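Local coordinates for uronate isomerase (Bacillus halodurans C-125, PDB 3HK9), which probably catalyses the isomerisation of hexuronates such as D-glucuronate to their keto forms in a zinc-containing active site, as other uronate isomerases do, at residues 44-49 with 73-78; 26-31 with 355-360; 274-279 with 325-330. One frame throughout, in Å; residues are numbered along the deposited sequence.

Contact 1: residues 44-49 with 73-78. With REL (D-glucuronic acid), chain M; CO3 (carbonate ion), chain N.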
loop_
_atom_site.group_PDB
_atom_site.type_symbol
_atom_site.label_atom_id
_atom_site.label_comp_id
_atom_site.label_asym_id
_atom_site.label_seq_id
_atom_site.Cartn_x
_atom_site.Cartn_y
_atom_site.Cartn_z
ATOM N N GLU A 44 37.717 -24.057 -38.716
ATOM C CA GLU A 44 37.431 -25.466 -38.479
ATOM C C GLU A 44 36.585 -25.583 -37.212
ATOM O O GLU A 44 35.634 -26.363 -37.158
ATOM C CB GLU A 44 38.726 -26.264 -38.310
ATOM C CG GLU A 44 39.604 -26.363 -39.556
ATOM C CD GLU A 44 38.902 -27.025 -40.734
ATOM O OE1 GLU A 44 38.087 -27.947 -40.516
ATOM O OE2 GLU A 44 39.181 -26.633 -41.887
ATOM N N LEU A 45 36.933 -24.796 -36.195
ATOM C CA LEU A 45 36.199 -24.806 -34.936
ATOM C C LEU A 45 34.735 -24.497 -35.180
ATOM O O LEU A 45 33.855 -25.207 -34.697
ATOM C CB LEU A 45 36.761 -23.767 -33.964
ATOM C CG LEU A 45 38.113 -24.056 -33.304
ATOM C CD1 LEU A 45 38.479 -22.893 -32.397
ATOM C CD2 LEU A 45 38.040 -25.356 -32.504
ATOM N N LEU A 46 34.482 -23.434 -35.934
ATOM C CA LEU A 46 33.121 -23.008 -36.228
ATOM C C LEU A 46 32.329 -24.003 -37.073
ATOM O O LEU A 46 31.101 -24.036 -37.000
ATOM C CB LEU A 46 33.146 -21.636 -36.910
ATOM C CG LEU A 46 33.493 -20.453 -35.996
ATOM C CD1 LEU A 46 33.700 -19.186 -36.821
ATOM C CD2 LEU A 46 32.363 -20.246 -34.984
ATOM N N THR A 47 33.026 -24.822 -37.857
ATOM C CA THR A 47 32.352 -25.797 -38.713
ATOM C C THR A 47 32.332 -27.216 -38.143
ATOM O O THR A 47 32.049 -28.178 -38.853
ATOM C CB THR A 47 32.957 -25.807 -40.145
ATOM O OG1 THR A 47 34.373 -26.026 -40.083
ATOM C CG2 THR A 47 32.685 -24.467 -40.832
ATOM N N TYR A 48 32.643 -27.330 -36.853
ATOM C CA TYR A 48 32.601 -28.611 -36.139
ATOM C C TYR A 48 31.159 -29.067 -36.395
ATOM O O TYR A 48 30.248 -28.232 -36.391
ATOM C CB TYR A 48 32.852 -28.328 -34.655
ATOM C CG TYR A 48 32.790 -29.493 -33.690
ATOM C CD1 TYR A 48 33.368 -30.727 -33.994
ATOM C CD2 TYR A 48 32.257 -29.314 -32.410
ATOM C CE1 TYR A 48 33.426 -31.752 -33.031
ATOM C CE2 TYR A 48 32.313 -30.326 -31.451
ATOM C CZ TYR A 48 32.901 -31.534 -31.761
ATOM O OH TYR A 48 33.002 -32.499 -30.780
ATOM N N HIS A 49 30.926 -30.362 -36.614
ATOM C CA HIS A 49 29.564 -30.782 -36.924
ATOM C C HIS A 49 28.517 -30.503 -35.848
ATOM O O HIS A 49 27.326 -30.410 -36.157
ATOM C CB HIS A 49 29.531 -32.248 -37.412
ATOM C CG HIS A 49 29.721 -33.284 -36.346
ATOM N ND1 HIS A 49 28.702 -33.687 -35.510
ATOM C CD2 HIS A 49 30.775 -34.087 -36.065
ATOM C CE1 HIS A 49 29.116 -34.698 -34.767
ATOM N NE2 HIS A 49 30.370 -34.961 -35.084
ATOM N N GLU A 73 32.803 -19.389 -45.820
ATOM C CA GLU A 73 31.394 -18.997 -45.846
ATOM C C GLU A 73 30.564 -19.710 -44.777
ATOM O O GLU A 73 29.697 -19.101 -44.147
ATOM C CB GLU A 73 30.790 -19.275 -47.226
ATOM C CG GLU A 73 31.322 -18.375 -48.332
ATOM C CD GLU A 73 30.674 -18.656 -49.675
ATOM O OE1 GLU A 73 30.780 -19.802 -50.163
ATOM O OE2 GLU A 73 30.059 -17.731 -50.243
ATOM N N GLN A 74 30.824 -21.000 -44.584
ATOM C CA GLN A 74 30.097 -21.779 -43.585
ATOM C C GLN A 74 30.382 -21.218 -42.195
ATOM O O GLN A 74 29.477 -21.081 -41.374
ATOM C CB GLN A 74 30.508 -23.255 -43.657
ATOM C CG GLN A 74 30.278 -23.890 -45.027
ATOM C CD GLN A 74 30.815 -25.311 -45.128
ATOM O OE1 GLN A 74 31.914 -25.605 -44.664
ATOM N NE2 GLN A 74 30.046 -26.190 -45.755
ATOM N N ALA A 75 31.645 -20.884 -41.944
ATOM C CA ALA A 75 32.058 -20.331 -40.659
ATOM C C ALA A 75 31.427 -18.961 -40.406
ATOM O O ALA A 75 31.014 -18.658 -39.283
ATOM C CB ALA A 75 33.579 -20.226 -40.601
ATOM N N ASP A 76 31.354 -18.125 -41.438
ATOM C CA ASP A 76 30.750 -16.804 -41.269
ATOM C C ASP A 76 29.274 -16.958 -40.931
ATOM O O ASP A 76 28.745 -16.265 -40.062
ATOM C CB ASP A 76 30.882 -15.959 -42.542
ATOM C CG ASP A 76 32.324 -15.656 -42.900
ATOM O OD1 ASP A 76 33.123 -15.364 -41.983
ATOM O OD2 ASP A 76 32.654 -15.700 -44.101
ATOM N N LEU A 77 28.607 -17.869 -41.631
ATOM C CA LEU A 77 27.190 -18.104 -41.400
ATOM C C LEU A 77 26.929 -18.557 -39.964
ATOM O O LEU A 77 26.079 -18.002 -39.276
ATOM C CB LEU A 77 26.663 -19.160 -42.374
ATOM C CG LEU A 77 25.201 -19.572 -42.184
ATOM C CD1 LEU A 77 24.288 -18.378 -42.431
ATOM C CD2 LEU A 77 24.865 -20.709 -43.133
ATOM N N ILE A 78 27.670 -19.564 -39.515
ATOM C CA ILE A 78 27.490 -20.091 -38.166
ATOM C C ILE A 78 27.780 -19.046 -37.092
ATOM O O ILE A 78 27.060 -18.955 -36.097
ATOM C CB ILE A 78 28.364 -21.344 -37.956
ATOM C CG1 ILE A 78 27.799 -22.488 -38.806
ATOM C CG2 ILE A 78 28.403 -21.727 -36.474
ATOM C CD1 ILE A 78 28.612 -23.756 -38.779
HETATM O O6A REL M . 32.387 -43.004 -33.240
HETATM C C6 REL M . 33.060 -42.019 -32.819
HETATM O O6B REL M . 34.284 -42.024 -32.599
HETATM C C5 REL M . 32.275 -40.731 -32.558
HETATM O O5 REL M . 32.891 -40.051 -31.456
HETATM C C4 REL M . 32.247 -39.773 -33.785
HETATM O O4 REL M . 31.592 -40.491 -34.853
HETATM C C3 REL M . 31.492 -38.431 -33.553
HETATM O O3 REL M . 31.276 -37.720 -34.789
HETATM C C2 REL M . 32.261 -37.530 -32.558
HETATM O O2 REL M . 32.962 -36.484 -33.215
HETATM C C1 REL M . 31.307 -36.946 -31.508
HETATM O O1 REL M . 31.693 -36.681 -30.366
HETATM C C CO3 N . 25.684 -33.803 -33.698
HETATM O O1 CO3 N . 24.488 -33.506 -33.245
HETATM O O2 CO3 N . 26.414 -32.885 -34.262
HETATM O O3 CO3 N . 26.188 -34.977 -33.487
#
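With CG of Leu46 anti to its own carbonyl carbon (chi1 -73°) and CG1 of Ile78 set likewise (chi1 -70°), the end of helix 42-46 meets helix 71-84 in a small helix-on-helix packing, within the helical region between strands 22-24 and 137-141. Leu46 lays CB and CD1 against the methyl of Ala75, CD1 standing 3.9 Å from Ala75 CB. Ile78 stretches its CG1-CD1 arm to the end of the shorter helix, where CD1 lies 3.1 Å from Leu46 O, a short approach to be read with caution. Thr47, where helical geometry ends, crosses Gln74 at about a right angle, with Thr47 CG2 3.8 Å from Gln74 CB. Its OG1 is engaged by Asp43 O and Lys71 NZ, and Gln74 NE2 by Phe66 O. Past this apolar seam the chain carries His49 into the active site, where NE2 of His49 is hydrogen-bonded to O3 of D-glucuronic acid at 2.9 Å and ND1 of His49 donates at 2.7 Å to O2 of a carbonate ion, probably from the crystallisation liquor. Putting an alanine here would probably leave the sugar and the carbonate each without one hydrogen-bond partner. Both oxygens sit at the imidazole edge, near its plane.

Contact 2: residues 26-31 with 355-360. With ZN (zinc ion), chain P; REL (D-glucuronic acid), chain M.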
loop_
_atom_site.group_PDB
_atom_site.type_symbol
_atom_site.label_atom_id
_atom_site.label_comp_id
_atom_site.label_asym_id
_atom_site.label_seq_id
_atom_site.Cartn_x
_atom_site.Cartn_y
_atom_site.Cartn_z
ATOM N N HIS A 26 40.870 -40.783 -26.492
ATOM C CA HIS A 26 40.015 -40.883 -27.679
ATOM C C HIS A 26 39.792 -39.512 -28.294
ATOM O O HIS A 26 39.153 -38.642 -27.700
ATOM C CB HIS A 26 38.643 -41.523 -27.420
ATOM C CG HIS A 26 37.766 -41.548 -28.644
ATOM N ND1 HIS A 26 38.171 -42.111 -29.837
ATOM C CD2 HIS A 26 36.533 -41.033 -28.876
ATOM C CE1 HIS A 26 37.230 -41.939 -30.750
ATOM N NE2 HIS A 26 36.225 -41.287 -30.194
ATOM N N THR A 27 40.331 -39.336 -29.496
ATOM C CA THR A 27 40.217 -38.083 -30.235
ATOM C C THR A 27 40.188 -38.414 -31.725
ATOM O O THR A 27 40.412 -39.560 -32.127
ATOM C CB THR A 27 41.441 -37.180 -30.019
ATOM O OG1 THR A 27 42.546 -37.701 -30.773
ATOM C CG2 THR A 27 41.830 -37.134 -28.539
ATOM N N HIS A 28 39.913 -37.398 -32.535
ATOM C CA HIS A 28 39.902 -37.552 -33.980
ATOM C C HIS A 28 40.975 -36.623 -34.529
ATOM O O HIS A 28 40.818 -36.007 -35.584
ATOM C CB HIS A 28 38.525 -37.205 -34.535
ATOM C CG HIS A 28 37.473 -38.189 -34.142
ATOM N ND1 HIS A 28 37.334 -39.413 -34.761
ATOM C CD2 HIS A 28 36.563 -38.168 -33.140
ATOM C CE1 HIS A 28 36.385 -40.103 -34.154
ATOM N NE2 HIS A 28 35.901 -39.370 -33.168
ATOM N N LEU A 29 42.066 -36.525 -33.774
ATOM C CA LEU A 29 43.201 -35.702 -34.160
ATOM C C LEU A 29 44.281 -36.635 -34.702
ATOM O O LEU A 29 44.259 -37.840 -34.447
ATOM C CB LEU A 29 43.732 -34.928 -32.946
ATOM C CG LEU A 29 42.706 -34.066 -32.204
ATOM C CD1 LEU A 29 43.353 -33.420 -30.983
ATOM C CD2 LEU A 29 42.150 -33.006 -33.147
ATOM N N PHE A 30 45.226 -36.078 -35.446
ATOM C CA PHE A 30 46.304 -36.873 -36.026
ATOM C C PHE A 30 47.627 -36.153 -35.807
ATOM O O PHE A 30 47.665 -34.922 -35.796
ATOM C CB PHE A 30 46.075 -37.042 -37.531
ATOM C CG PHE A 30 44.777 -37.715 -37.879
ATOM C CD1 PHE A 30 44.699 -39.102 -37.964
ATOM C CD2 PHE A 30 43.628 -36.962 -38.103
ATOM C CE1 PHE A 30 43.493 -39.736 -38.270
ATOM C CE2 PHE A 30 42.407 -37.585 -38.409
ATOM C CZ PHE A 30 42.344 -38.974 -38.493
ATOM N N SER A 31 48.704 -36.913 -35.620
ATOM C CA SER A 31 50.021 -36.312 -35.447
ATOM C C SER A 31 50.151 -35.371 -36.644
ATOM O O SER A 31 49.784 -35.734 -37.763
ATOM C CB SER A 31 51.109 -37.381 -35.500
ATOM O OG SER A 31 52.372 -36.830 -35.173
ATOM N N ASP A 355 37.541 -36.239 -27.600
ATOM C CA ASP A 355 36.871 -36.612 -28.843
ATOM C C ASP A 355 37.129 -35.465 -29.827
ATOM O O ASP A 355 36.342 -35.226 -30.741
ATOM C CB ASP A 355 35.361 -36.750 -28.612
ATOM C CG ASP A 355 34.732 -37.851 -29.447
ATOM O OD1 ASP A 355 35.244 -38.148 -30.547
ATOM O OD2 ASP A 355 33.713 -38.416 -29.000
ATOM N N ALA A 356 38.228 -34.747 -29.630
ATOM C CA ALA A 356 38.535 -33.609 -30.491
ATOM C C ALA A 356 38.623 -33.965 -31.971
ATOM O O ALA A 356 39.239 -34.962 -32.353
ATOM C CB ALA A 356 39.831 -32.937 -30.037
ATOM N N ARG A 357 37.976 -33.145 -32.793
ATOM C CA ARG A 357 37.988 -33.312 -34.242
ATOM C C ARG A 357 38.816 -32.157 -34.794
ATOM O O ARG A 357 39.357 -32.227 -35.894
ATOM C CB ARG A 357 36.566 -33.257 -34.810
ATOM C CG ARG A 357 35.817 -34.585 -34.751
ATOM C CD ARG A 357 34.430 -34.459 -35.347
ATOM N NE ARG A 357 33.792 -35.757 -35.562
ATOM C CZ ARG A 357 34.135 -36.612 -36.520
ATOM N NH1 ARG A 357 35.114 -36.310 -37.363
ATOM N NH2 ARG A 357 33.501 -37.770 -36.641
ATOM N N VAL A 358 38.904 -31.093 -34.003
ATOM C CA VAL A 358 39.676 -29.912 -34.361
ATOM C C VAL A 358 40.646 -29.651 -33.212
ATOM O O VAL A 358 40.237 -29.550 -32.056
ATOM C CB VAL A 358 38.766 -28.679 -34.558
ATOM C CG1 VAL A 358 39.601 -27.475 -34.995
ATOM C CG2 VAL A 358 37.690 -28.986 -35.595
ATOM N N LEU A 359 41.930 -29.553 -33.552
ATOM C CA LEU A 359 43.016 -29.329 -32.603
ATOM C C LEU A 359 42.742 -28.417 -31.402
ATOM O O LEU A 359 42.880 -28.844 -30.260
ATOM C CB LEU A 359 44.247 -28.811 -33.355
ATOM C CG LEU A 359 45.509 -28.571 -32.520
ATOM C CD1 LEU A 359 45.931 -29.854 -31.804
ATOM C CD2 LEU A 359 46.616 -28.086 -33.447
ATOM N N GLU A 360 42.379 -27.165 -31.660
ATOM C CA GLU A 360 42.106 -26.202 -30.595
ATOM C C GLU A 360 41.074 -26.676 -29.570
ATOM O O GLU A 360 41.056 -26.193 -28.435
ATOM C CB GLU A 360 41.609 -24.874 -31.176
ATOM C CG GLU A 360 42.646 -24.051 -31.918
ATOM C CD GLU A 360 43.039 -24.659 -33.251
ATOM O OE1 GLU A 360 42.233 -25.420 -33.828
ATOM O OE2 GLU A 360 44.153 -24.355 -33.727
HETATM ZN ZN ZN P . 34.839 -40.121 -31.453
HETATM O O6A REL M . 32.387 -43.004 -33.240
HETATM C C6 REL M . 33.060 -42.019 -32.819
HETATM O O6B REL M . 34.284 -42.024 -32.599
HETATM C C5 REL M . 32.275 -40.731 -32.558
HETATM O O5 REL M . 32.891 -40.051 -31.456
HETATM C C4 REL M . 32.247 -39.773 -33.785
HETATM O O4 REL M . 31.592 -40.491 -34.853
HETATM C C3 REL M . 31.492 -38.431 -33.553
HETATM O O3 REL M . 31.276 -37.720 -34.789
HETATM C C2 REL M . 32.261 -37.530 -32.558
HETATM O O2 REL M . 32.962 -36.484 -33.215
HETATM C C1 REL M . 31.307 -36.946 -31.508
HETATM O O1 REL M . 31.693 -36.681 -30.366
HETATM O O HOH W 1 41.882 -33.498 -36.878
HETATM O O HOH W 2 38.900 -34.530 -37.507
#
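Two active-site loops, one following strand 22-24 and the other leading into helix 361-386, are joined here by main-chain hydrogen bonds, a shared zinc ion and a flat stack. The backbones pair first: Asp355 N donates to His26 O at 2.9 Å, and His28 N bonds to Ala356 O, though the refined separation of 2.5 Å is too short to be taken at face value. Both histidines present NE2 to the zinc, and Asp355 OD1 binds it at 2.2 Å. The His28 ring and the Asp355 carboxylate lie side by side, their planes only 20° apart, whereas the His26 ring is turned more steeply against the same carboxylate. This is the His-X-His signature that follows the first barrel strand of the amidohydrolase superfamily, completed by the aspartate characteristic of the last strand of the distorted (beta/alpha)8 barrel. D-glucuronic acid supplies two more ligands, its carboxylate O6B and, at 1.9 Å from the zinc, its hydroxyl O5. Arg357, extended from CG to NE, lays its guanidinium over one face of the His28 ring, centres 4.4 Å apart and planes within 2° of parallel. So placed, it grips the sugar edge-on: Arg357 NE donates to O2 of D-glucuronic acid at 2.6 Å, and Arg357 NH2 to O3 of the sugar at 2.9 Å. Farther from the metal, Thr27 OG1 accepts from Leu29 N in an ST turn and also bonds to Val141 O. The Leu29 side chain fills the apolar end, CD1 lying 3.7 Å from Ala356 CB and CD2 resting beside the backbone of Val358 and Leu359. Two waters lie within hydrogen-bonding distance of both His28 O and Arg357 O.

Contact 3: residues 274-279 with 325-330. With REL (D-glucuronic acid), chain M; CO3 (carbonate ion), chain N.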
loop_
_atom_site.group_PDB
_atom_site.type_symbol
_atom_site.label_atom_id
_atom_site.label_comp_id
_atom_site.label_asym_id
_atom_site.label_seq_id
_atom_site.Cartn_x
_atom_site.Cartn_y
_atom_site.Cartn_z
ATOM N N ASP A 274 23.861 -38.207 -36.881
ATOM C CA ASP A 274 23.777 -39.428 -36.078
ATOM C C ASP A 274 22.888 -39.223 -34.845
ATOM O O ASP A 274 22.902 -38.160 -34.224
ATOM C CB ASP A 274 25.175 -39.902 -35.652
ATOM C CG ASP A 274 26.058 -40.304 -36.844
ATOM O OD1 ASP A 274 25.521 -40.733 -37.888
ATOM O OD2 ASP A 274 27.299 -40.207 -36.727
ATOM N N PHE A 275 22.120 -40.251 -34.496
ATOM C CA PHE A 275 21.197 -40.181 -33.364
ATOM C C PHE A 275 21.627 -41.162 -32.270
ATOM O O PHE A 275 22.668 -41.809 -32.390
ATOM C CB PHE A 275 19.776 -40.477 -33.871
ATOM C CG PHE A 275 18.688 -40.257 -32.853
ATOM C CD1 PHE A 275 18.716 -39.153 -31.994
ATOM C CD2 PHE A 275 17.609 -41.140 -32.778
ATOM C CE1 PHE A 275 17.688 -38.935 -31.078
ATOM C CE2 PHE A 275 16.575 -40.930 -31.865
ATOM C CZ PHE A 275 16.614 -39.826 -31.013
ATOM N N VAL A 276 20.828 -41.273 -31.213
ATOM C CA VAL A 276 21.157 -42.140 -30.081
ATOM C C VAL A 276 19.993 -43.042 -29.642
ATOM O O VAL A 276 18.823 -42.729 -29.889
ATOM C CB VAL A 276 21.593 -41.263 -28.869
ATOM C CG1 VAL A 276 20.474 -40.300 -28.518
ATOM C CG2 VAL A 276 21.937 -42.130 -27.660
ATOM N N GLY A 277 20.329 -44.146 -28.976
ATOM C CA GLY A 277 19.325 -45.079 -28.485
ATOM C C GLY A 277 19.853 -45.879 -27.303
ATOM O O GLY A 277 21.040 -46.200 -27.247
ATOM N N LYS A 278 18.989 -46.194 -26.343
ATOM C CA LYS A 278 19.415 -46.975 -25.184
ATOM C C LYS A 278 19.671 -48.416 -25.613
ATOM O O LYS A 278 18.870 -49.018 -26.340
ATOM C CB LYS A 278 18.343 -46.951 -24.083
ATOM C CG LYS A 278 18.764 -47.671 -22.787
ATOM C CD LYS A 278 17.650 -47.685 -21.739
ATOM C CE LYS A 278 18.106 -48.414 -20.473
ATOM N NZ LYS A 278 17.057 -48.461 -19.414
ATOM N N ALA A 279 20.787 -48.978 -25.164
ATOM C CA ALA A 279 21.119 -50.353 -25.521
ATOM C C ALA A 279 20.879 -51.287 -24.354
ATOM O O ALA A 279 20.685 -50.850 -23.223
ATOM C CB ALA A 279 22.572 -50.442 -25.943
ATOM N N TRP A 325 30.771 -39.371 -23.534
ATOM C CA TRP A 325 30.750 -39.330 -24.983
ATOM C C TRP A 325 29.643 -38.601 -25.731
ATOM O O TRP A 325 28.455 -38.821 -25.482
ATOM C CB TRP A 325 30.819 -40.778 -25.478
ATOM C CG TRP A 325 30.925 -40.963 -26.961
ATOM C CD1 TRP A 325 31.695 -40.240 -27.830
ATOM C CD2 TRP A 325 30.330 -42.016 -27.734
ATOM N NE1 TRP A 325 31.623 -40.784 -29.093
ATOM C CE2 TRP A 325 30.794 -41.876 -29.063
ATOM C CE3 TRP A 325 29.452 -43.067 -27.431
ATOM C CZ2 TRP A 325 30.411 -42.750 -30.091
ATOM C CZ3 TRP A 325 29.069 -43.941 -28.458
ATOM C CH2 TRP A 325 29.552 -43.772 -29.771
ATOM N N TRP A 326 30.059 -37.704 -26.626
ATOM C CA TRP A 326 29.143 -37.021 -27.531
ATOM C C TRP A 326 27.990 -36.238 -26.896
ATOM O O TRP A 326 28.173 -35.135 -26.383
ATOM C CB TRP A 326 28.582 -38.101 -28.458
ATOM C CG TRP A 326 28.235 -37.707 -29.844
ATOM C CD1 TRP A 326 27.836 -36.478 -30.290
ATOM C CD2 TRP A 326 28.143 -38.592 -30.961
ATOM N NE1 TRP A 326 27.494 -36.552 -31.623
ATOM C CE2 TRP A 326 27.674 -37.840 -32.056
ATOM C CE3 TRP A 326 28.409 -39.956 -31.139
ATOM C CZ2 TRP A 326 27.466 -38.407 -33.316
ATOM C CZ3 TRP A 326 28.203 -40.519 -32.385
ATOM C CH2 TRP A 326 27.735 -39.741 -33.462
ATOM N N PHE A 327 26.789 -36.805 -26.965
ATOM C CA PHE A 327 25.608 -36.161 -26.398
ATOM C C PHE A 327 25.661 -36.209 -24.866
ATOM O O PHE A 327 24.867 -35.564 -24.186
ATOM C CB PHE A 327 24.339 -36.838 -26.936
ATOM C CG PHE A 327 24.281 -36.890 -28.445
ATOM C CD1 PHE A 327 24.353 -35.718 -29.199
ATOM C CD2 PHE A 327 24.209 -38.107 -29.112
ATOM C CE1 PHE A 327 24.360 -35.759 -30.599
ATOM C CE2 PHE A 327 24.214 -38.161 -30.516
ATOM C CZ PHE A 327 24.292 -36.985 -31.256
ATOM N N MET A 328 26.601 -36.983 -24.333
ATOM C CA MET A 328 26.800 -37.081 -22.886
ATOM C C MET A 328 27.775 -35.978 -22.453
ATOM O O MET A 328 27.847 -35.626 -21.274
ATOM C CB MET A 328 27.414 -38.437 -22.506
ATOM C CG MET A 328 26.541 -39.669 -22.779
ATOM S SD MET A 328 25.084 -39.758 -21.709
ATOM C CE MET A 328 23.911 -38.840 -22.702
ATOM N N ASN A 329 28.517 -35.431 -23.418
ATOM C CA ASN A 329 29.528 -34.410 -23.139
ATOM C C ASN A 329 28.998 -32.998 -22.917
ATOM O O ASN A 329 29.435 -32.040 -23.553
ATOM C CB ASN A 329 30.564 -34.407 -24.259
ATOM C CG ASN A 329 31.887 -33.821 -23.828
ATOM O OD1 ASN A 329 32.169 -33.702 -22.634
ATOM N ND2 ASN A 329 32.720 -33.469 -24.799
ATOM N N ASN A 330 28.056 -32.888 -21.988
ATOM C CA ASN A 330 27.439 -31.623 -21.622
ATOM C C ASN A 330 27.490 -31.514 -20.100
ATOM O O ASN A 330 27.245 -32.489 -19.395
ATOM C CB ASN A 330 25.998 -31.598 -22.128
ATOM C CG ASN A 330 25.927 -31.617 -23.639
ATOM O OD1 ASN A 330 26.230 -30.617 -24.296
ATOM N ND2 ASN A 330 25.548 -32.765 -24.205
HETATM O O6A REL M . 32.387 -43.004 -33.240
HETATM C C6 REL M . 33.060 -42.019 -32.819
HETATM O O6B REL M . 34.284 -42.024 -32.599
HETATM C C5 REL M . 32.275 -40.731 -32.558
HETATM O O5 REL M . 32.891 -40.051 -31.456
HETATM C C4 REL M . 32.247 -39.773 -33.785
HETATM O O4 REL M . 31.592 -40.491 -34.853
HETATM C C3 REL M . 31.492 -38.431 -33.553
HETATM O O3 REL M . 31.276 -37.720 -34.789
HETATM C C2 REL M . 32.261 -37.530 -32.558
HETATM O O2 REL M . 32.962 -36.484 -33.215
HETATM C C1 REL M . 31.307 -36.946 -31.508
HETATM O O1 REL M . 31.693 -36.681 -30.366
HETATM C C CO3 N . 25.684 -33.803 -33.698
HETATM O O1 CO3 N . 24.488 -33.506 -33.245
HETATM O O2 CO3 N . 26.414 -32.885 -34.262
HETATM O O3 CO3 N . 26.188 -34.977 -33.487
#
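Val276 and Phe327 mark the closest backbone approach, their CA atoms 8.3 Å apart, and no hydrogen bond joins the two segments. Strand 275-276, antiparallel to strand 255-262 of the barrel sheet, thus meets the loop between strand 319-321 and helix 331-345 through side chains, mostly aromatic. The Trp326 indole is central. Its CH2 reaches the side of Asp274, 3.3 Å from Asp274 OD2 and close to CB as well, with the carboxylate plane 76° from the ring; OD2 itself is held in a salt bridge to Lys263. Phe327 CG is anti to its carbonyl carbon (chi1 -54°), which turns the ring toward residues 274-276: its edge, at CZ, lies 3.5 Å from Asp274 O, while CD2 touches Val276 CB at 4.1 Å. Asp274 O also accepts from Lys315 of the second subunit, so the contact sits at a subunit boundary. Trp326 carries Phe327 on one face and C1 of D-glucuronic acid on the other, and the rim atom CE3 of Trp326 lies over a face of Trp325. Trp325 NE1 donates almost straight to O5 of the sugar at 2.8 Å. At the edge of its pyrrole ring, Trp326 NE1 donates to carbonate O3 at 2.8 Å, with an N-H...O angle of 156°.

Overall arrangement
Contact 2 brings together loops more than 320 residues apart in sequence, and contacts 1 and 3 both fall between them, contact 1 closing before contact 3 opens. The centres of contacts 1 and 2 are about 17 Å apart, those of 2 and 3 about 19 Å, and those of 1 and 3 about 22 Å. Contact 1 belongs to the helical region after strand 22-24; contact 2 joins two loops of the barrel, and contact 3 sets the short strand 275-276 against another loop. All three reach the same sugar, and contacts 1 and 3 also share the carbonate. Direct packing links neighbours: His49 against Arg357, His49 against Trp326, and Asp355 against Trp325. The pocket that holds the sugar, probably the substrate site, is therefore assembled from distant parts of the chain.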